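Local coordinates for protein DnaJ homolog subfamily C member 3 (PDB 3IEG) that acts as an endoplasmic reticulum co-chaperone in the unfolded protein response, binding misfolded proteins through its TPR repeats and inhibiting the kinase GCN2, at residues I38-R43 / L60-A65; T45-L48 / K54-L57. All blocks are in the same frame, centred on the assembly; numbering follows the deposited sequence.

Interaction 1. Residues I38-R43 / L60-A65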
loop_
_atom_site.group_PDB
_atom_site.type_symbol
_atom_site.label_atom_id
_atom_site.label_comp_id
_atom_site.label_asym_id
_atom_site.label_seq_id
_atom_site.Cartn_x
_atom_site.Cartn_y
_atom_site.Cartn_z
ATOM N N ILE A 38 -5.997 6.913 40.269
ATOM C CA ILE A 38 -6.494 8.064 39.492
ATOM C C ILE A 38 -5.411 8.736 38.685
ATOM O O ILE A 38 -5.680 9.204 37.587
ATOM C CB ILE A 38 -7.262 9.149 40.297
ATOM C CG1 ILE A 38 -6.992 9.016 41.789
ATOM C CG2 ILE A 38 -8.760 9.103 39.975
ATOM C CD1 ILE A 38 -5.973 9.995 42.284
ATOM N N ALA A 39 -4.196 8.787 39.223
ATOM C CA ALA A 39 -3.090 9.398 38.502
ATOM C C ALA A 39 -2.981 8.766 37.120
ATOM O O ALA A 39 -2.933 9.478 36.126
ATOM C CB ALA A 39 -1.795 9.263 39.273
ATOM N N TYR A 40 -2.992 7.431 37.058
ATOM C CA TYR A 40 -2.954 6.726 35.783
ATOM C C TYR A 40 -4.204 7.003 34.963
ATOM O O TYR A 40 -4.140 7.068 33.732
ATOM C CB TYR A 40 -2.798 5.217 35.979
ATOM C CG TYR A 40 -1.440 4.779 36.465
ATOM C CD1 TYR A 40 -0.354 4.691 35.588
ATOM C CD2 TYR A 40 -1.241 4.434 37.800
ATOM C CE1 TYR A 40 0.905 4.281 36.042
ATOM C CE2 TYR A 40 -0.001 4.033 38.260
ATOM C CZ TYR A 40 1.068 3.952 37.384
ATOM O OH TYR A 40 2.297 3.545 37.856
ATOM N N TYR A 41 -5.340 7.156 35.633
ATOM C CA TYR A 41 -6.569 7.461 34.912
ATOM C C TYR A 41 -6.491 8.860 34.293
ATOM O O TYR A 41 -6.764 9.029 33.112
ATOM C CB TYR A 41 -7.809 7.303 35.802
ATOM C CG TYR A 41 -9.104 7.628 35.096
ATOM C CD1 TYR A 41 -9.581 6.816 34.056
ATOM C CD2 TYR A 41 -9.853 8.753 35.456
ATOM C CE1 TYR A 41 -10.765 7.116 33.392
ATOM C CE2 TYR A 41 -11.044 9.060 34.805
ATOM C CZ TYR A 41 -11.498 8.239 33.777
ATOM O OH TYR A 41 -12.681 8.546 33.125
ATOM N N ARG A 42 -6.088 9.850 35.085
ATOM C CA ARG A 42 -5.969 11.213 34.591
ATOM C C ARG A 42 -5.045 11.289 33.383
ATOM O O ARG A 42 -5.388 11.917 32.358
ATOM C CB ARG A 42 -5.494 12.154 35.690
ATOM C CG ARG A 42 -6.436 12.250 36.885
ATOM C CD ARG A 42 -7.825 12.724 36.494
ATOM N NE ARG A 42 -8.652 12.923 37.678
ATOM C CZ ARG A 42 -9.978 12.873 37.683
ATOM N NH1 ARG A 42 -10.653 12.609 36.567
ATOM N NH2 ARG A 42 -10.631 13.071 38.813
ATOM N N ARG A 43 -3.893 10.631 33.488
ATOM C CA ARG A 43 -2.982 10.563 32.364
ATOM C C ARG A 43 -3.641 9.918 31.156
ATOM O O ARG A 43 -3.421 10.348 30.040
ATOM C CB ARG A 43 -1.700 9.826 32.720
ATOM C CG ARG A 43 -0.604 10.051 31.682
ATOM C CD ARG A 43 0.755 9.561 32.140
ATOM N NE ARG A 43 0.793 8.109 32.227
ATOM C CZ ARG A 43 1.720 7.423 32.880
ATOM N NH1 ARG A 43 2.697 8.059 33.508
ATOM N NH2 ARG A 43 1.665 6.098 32.900
ATOM N N LEU A 60 -4.967 2.692 31.039
ATOM C CA LEU A 60 -6.306 2.199 31.293
ATOM C C LEU A 60 -6.259 0.837 31.959
ATOM O O LEU A 60 -6.891 0.640 32.998
ATOM C CB LEU A 60 -7.130 2.147 30.019
ATOM C CG LEU A 60 -7.611 3.523 29.547
ATOM C CD1 LEU A 60 -8.226 3.413 28.175
ATOM C CD2 LEU A 60 -8.608 4.132 30.535
ATOM N N THR A 61 -5.482 -0.090 31.399
ATOM C CA THR A 61 -5.396 -1.415 32.005
ATOM C C THR A 61 -4.668 -1.393 33.353
ATOM O O THR A 61 -4.932 -2.230 34.215
ATOM C CB THR A 61 -4.817 -2.529 31.067
ATOM O OG1 THR A 61 -3.479 -2.854 31.447
ATOM C CG2 THR A 61 -4.868 -2.151 29.615
ATOM N N LYS A 62 -3.774 -0.437 33.553
ATOM C CA LYS A 62 -3.179 -0.284 34.864
ATOM C C LYS A 62 -4.261 0.072 35.890
ATOM O O LYS A 62 -4.342 -0.537 36.961
ATOM C CB LYS A 62 -2.089 0.780 34.845
ATOM C CG LYS A 62 -1.418 1.016 36.199
ATOM C CD LYS A 62 -0.539 -0.142 36.628
ATOM C CE LYS A 62 0.099 0.147 37.974
ATOM N NZ LYS A 62 1.011 -0.961 38.386
ATOM N N VAL A 63 -5.107 1.040 35.556
ATOM C CA VAL A 63 -6.147 1.472 36.477
ATOM C C VAL A 63 -7.022 0.298 36.855
ATOM O O VAL A 63 -7.332 0.094 38.020
ATOM C CB VAL A 63 -7.014 2.588 35.879
ATOM C CG1 VAL A 63 -8.211 2.891 36.790
ATOM C CG2 VAL A 63 -6.174 3.828 35.666
ATOM N N ILE A 64 -7.405 -0.481 35.861
ATOM C CA ILE A 64 -8.285 -1.599 36.078
ATOM C C ILE A 64 -7.590 -2.620 36.970
ATOM O O ILE A 64 -8.193 -3.138 37.900
ATOM C CB ILE A 64 -8.738 -2.182 34.740
ATOM C CG1 ILE A 64 -9.621 -1.155 34.028
ATOM C CG2 ILE A 64 -9.489 -3.489 34.929
ATOM C CD1 ILE A 64 -9.584 -1.260 32.535
ATOM N N ALA A 65 -6.310 -2.872 36.717
ATOM C CA ALA A 65 -5.538 -3.789 37.553
ATOM C C ALA A 65 -5.580 -3.369 39.028
ATOM O O ALA A 65 -5.719 -4.213 39.908
ATOM C CB ALA A 65 -4.102 -3.894 37.054
#
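Y40 and V63 face each other where helix segments 38-43 and 60-65 run nearly antiparallel, at 156°, with their axes 8.4 Å apart at closest approach. This is the helical hairpin of a tetratricopeptide repeat, here TPR 2. Helix 37-50 supplies one arm and helix 53-66 the other. The CA atoms of Y40 and V63 are 6.2 Å apart, and no other pair across the two segments is nearer.

Two side chains of each segment carry the contact. The K62 chain lies over one face of the Y40 ring. Its CG sits almost exactly above the ring centre, 3.6 Å from the centroid and 6° off the normal, a CH-pi contact. K62 leaves its backbone with CG anti to N, then bends at chi2. The bend carries CE to the hydroxyl end of the same ring, 3.9 Å from Y40 CE2. The aliphatic part of the lysine therefore does the touching. The far end of the tyrosine has its own partner: Y40 OH is hydrogen-bonded to P34 O, which probably helps to hold the ring against the lysine chain, and Y40 also touches V30 of the preceding helix 19-32.

V63 works closer to the backbones. Its CG2 branch meets two successive residues of the other helix. It packs on Y40 CB at 3.7 Å and on Y41 CB at 3.8 Å. The Y41 ring turns elsewhere, meeting the ring of F70 with the planes at about 55° and touching A72 of helix 71-84. No hydrogen bond joins the two segments. V63 CG2 also lies 3.4 Å from the backbone N of Y41.

Interaction 2. Residues T45-L48 / K54-L57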
loop_
_atom_site.group_PDB
_atom_site.type_symbol
_atom_site.label_atom_id
_atom_site.label_comp_id
_atom_site.label_asym_id
_atom_site.label_seq_id
_atom_site.Cartn_x
_atom_site.Cartn_y
_atom_site.Cartn_z
ATOM N N THR A 45 -6.892 9.898 30.320
ATOM C CA THR A 45 -7.892 10.786 29.705
ATOM C C THR A 45 -7.201 11.866 28.870
ATOM O O THR A 45 -7.743 12.282 27.853
ATOM C CB THR A 45 -8.911 11.400 30.708
ATOM O OG1 THR A 45 -8.229 12.211 31.667
ATOM C CG2 THR A 45 -9.666 10.317 31.448
ATOM N N VAL A 46 -6.002 12.290 29.277
ATOM C CA VAL A 46 -5.193 13.221 28.455
ATOM C C VAL A 46 -4.742 12.601 27.124
ATOM O O VAL A 46 -5.029 13.164 26.069
ATOM C CB VAL A 46 -4.006 13.888 29.235
ATOM C CG1 VAL A 46 -3.063 14.579 28.296
ATOM C CG2 VAL A 46 -4.529 14.903 30.224
ATOM N N PHE A 47 -4.067 11.454 27.163
ATOM C CA PHE A 47 -3.792 10.688 25.934
ATOM C C PHE A 47 -5.062 10.501 25.082
ATOM O O PHE A 47 -5.019 10.612 23.851
ATOM C CB PHE A 47 -3.159 9.319 26.233
ATOM C CG PHE A 47 -1.716 9.377 26.702
ATOM C CD1 PHE A 47 -1.313 8.664 27.828
ATOM C CD2 PHE A 47 -0.754 10.132 26.019
ATOM C CE1 PHE A 47 0.022 8.694 28.271
ATOM C CE2 PHE A 47 0.581 10.177 26.465
ATOM C CZ PHE A 47 0.968 9.446 27.596
ATOM N N LEU A 48 -6.195 10.228 25.727
ATOM C CA LEU A 48 -7.437 10.046 24.983
ATOM C C LEU A 48 -7.834 11.329 24.255
ATOM O O LEU A 48 -8.209 11.286 23.081
ATOM C CB LEU A 48 -8.559 9.540 25.894
ATOM C CG LEU A 48 -9.007 8.072 25.769
ATOM C CD1 LEU A 48 -8.085 7.198 24.893
ATOM C CD2 LEU A 48 -9.241 7.418 27.132
ATOM N N LYS A 54 -2.668 4.232 21.670
ATOM C CA LYS A 54 -1.514 3.386 21.965
ATOM C C LYS A 54 -0.969 3.702 23.348
ATOM O O LYS A 54 -0.591 2.793 24.077
ATOM C CB LYS A 54 -0.413 3.590 20.921
ATOM C CG LYS A 54 0.740 2.606 20.989
ATOM C CD LYS A 54 1.410 2.440 19.605
ATOM C CE LYS A 54 0.460 1.794 18.574
ATOM N NZ LYS A 54 1.018 1.824 17.189
ATOM N N ALA A 55 -0.944 4.988 23.699
ATOM C CA ALA A 55 -0.437 5.448 24.986
ATOM C C ALA A 55 -1.465 5.325 26.118
ATOM O O ALA A 55 -1.104 5.039 27.258
ATOM C CB ALA A 55 0.050 6.873 24.866
ATOM N N ALA A 56 -2.740 5.533 25.796
ATOM C CA ALA A 56 -3.812 5.432 26.780
ATOM C C ALA A 56 -4.014 4.023 27.319
ATOM O O ALA A 56 -4.194 3.839 28.528
ATOM C CB ALA A 56 -5.109 5.957 26.213
ATOM N N LEU A 57 -3.981 3.037 26.432
ATOM C CA LEU A 57 -4.296 1.657 26.820
ATOM C C LEU A 57 -3.498 1.136 28.032
ATOM O O LEU A 57 -4.105 0.737 29.023
ATOM C CB LEU A 57 -4.232 0.700 25.618
ATOM C CG LEU A 57 -4.441 -0.798 25.866
ATOM C CD1 LEU A 57 -5.833 -1.098 26.388
ATOM C CD2 LEU A 57 -4.182 -1.609 24.592
#
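F47 lays one face of its ring over the methyl group of A55, near the turn of the TPR 2 helical hairpin. A55 CB stands 3.4 Å from the ring centroid and 8° off the normal, so this is a CH-pi contact over the middle of the ring. The phenylalanine has CG anti to its carbonyl carbon (chi1 -72°). This sends the ring across to helix 53-66, where the methyl reaches all six ring carbons.

The root of the same side chain meets the next alanine: F47 CB lies 3.9 Å from A56 CB. L48 comes to A56 as well. It uses one branch, with CD1 3.5 Å from A56 CB. A56 is thus touched by two neighbouring residues of helix 37-50.

The small alanines let the backbones come near each other, with the CA atoms of F47 and A56 5.3 Å apart. The side chains that meet are all apolar, and no hydrogen bond crosses the contact. Helix 19-32 packs on helix 37-50 as well: V46 lies on A22, L23 and F26, and F47 reaches L23 besides A55. L57 faces helix 71-84, where it meets R77 and Q84.

Both interactions hold helix 37-50 against helix 53-66 within TPR 2, with their centres 10 Å apart. Interaction 2 lies near the turn, and interaction 1 lies further from it along the same hairpin. They meet through L60 CD1 and L48 CD2, 4.3 Å apart. Each is partly buried, with one buried residue among four that touch: V63 in interaction 1 and A56 in interaction 2. Each also places an aliphatic carbon over an aromatic face. In interaction 1 this carbon belongs to a long lysine chain, beside a branched valine. In interaction 2 alanine methyls do the work, and the backbones come closer.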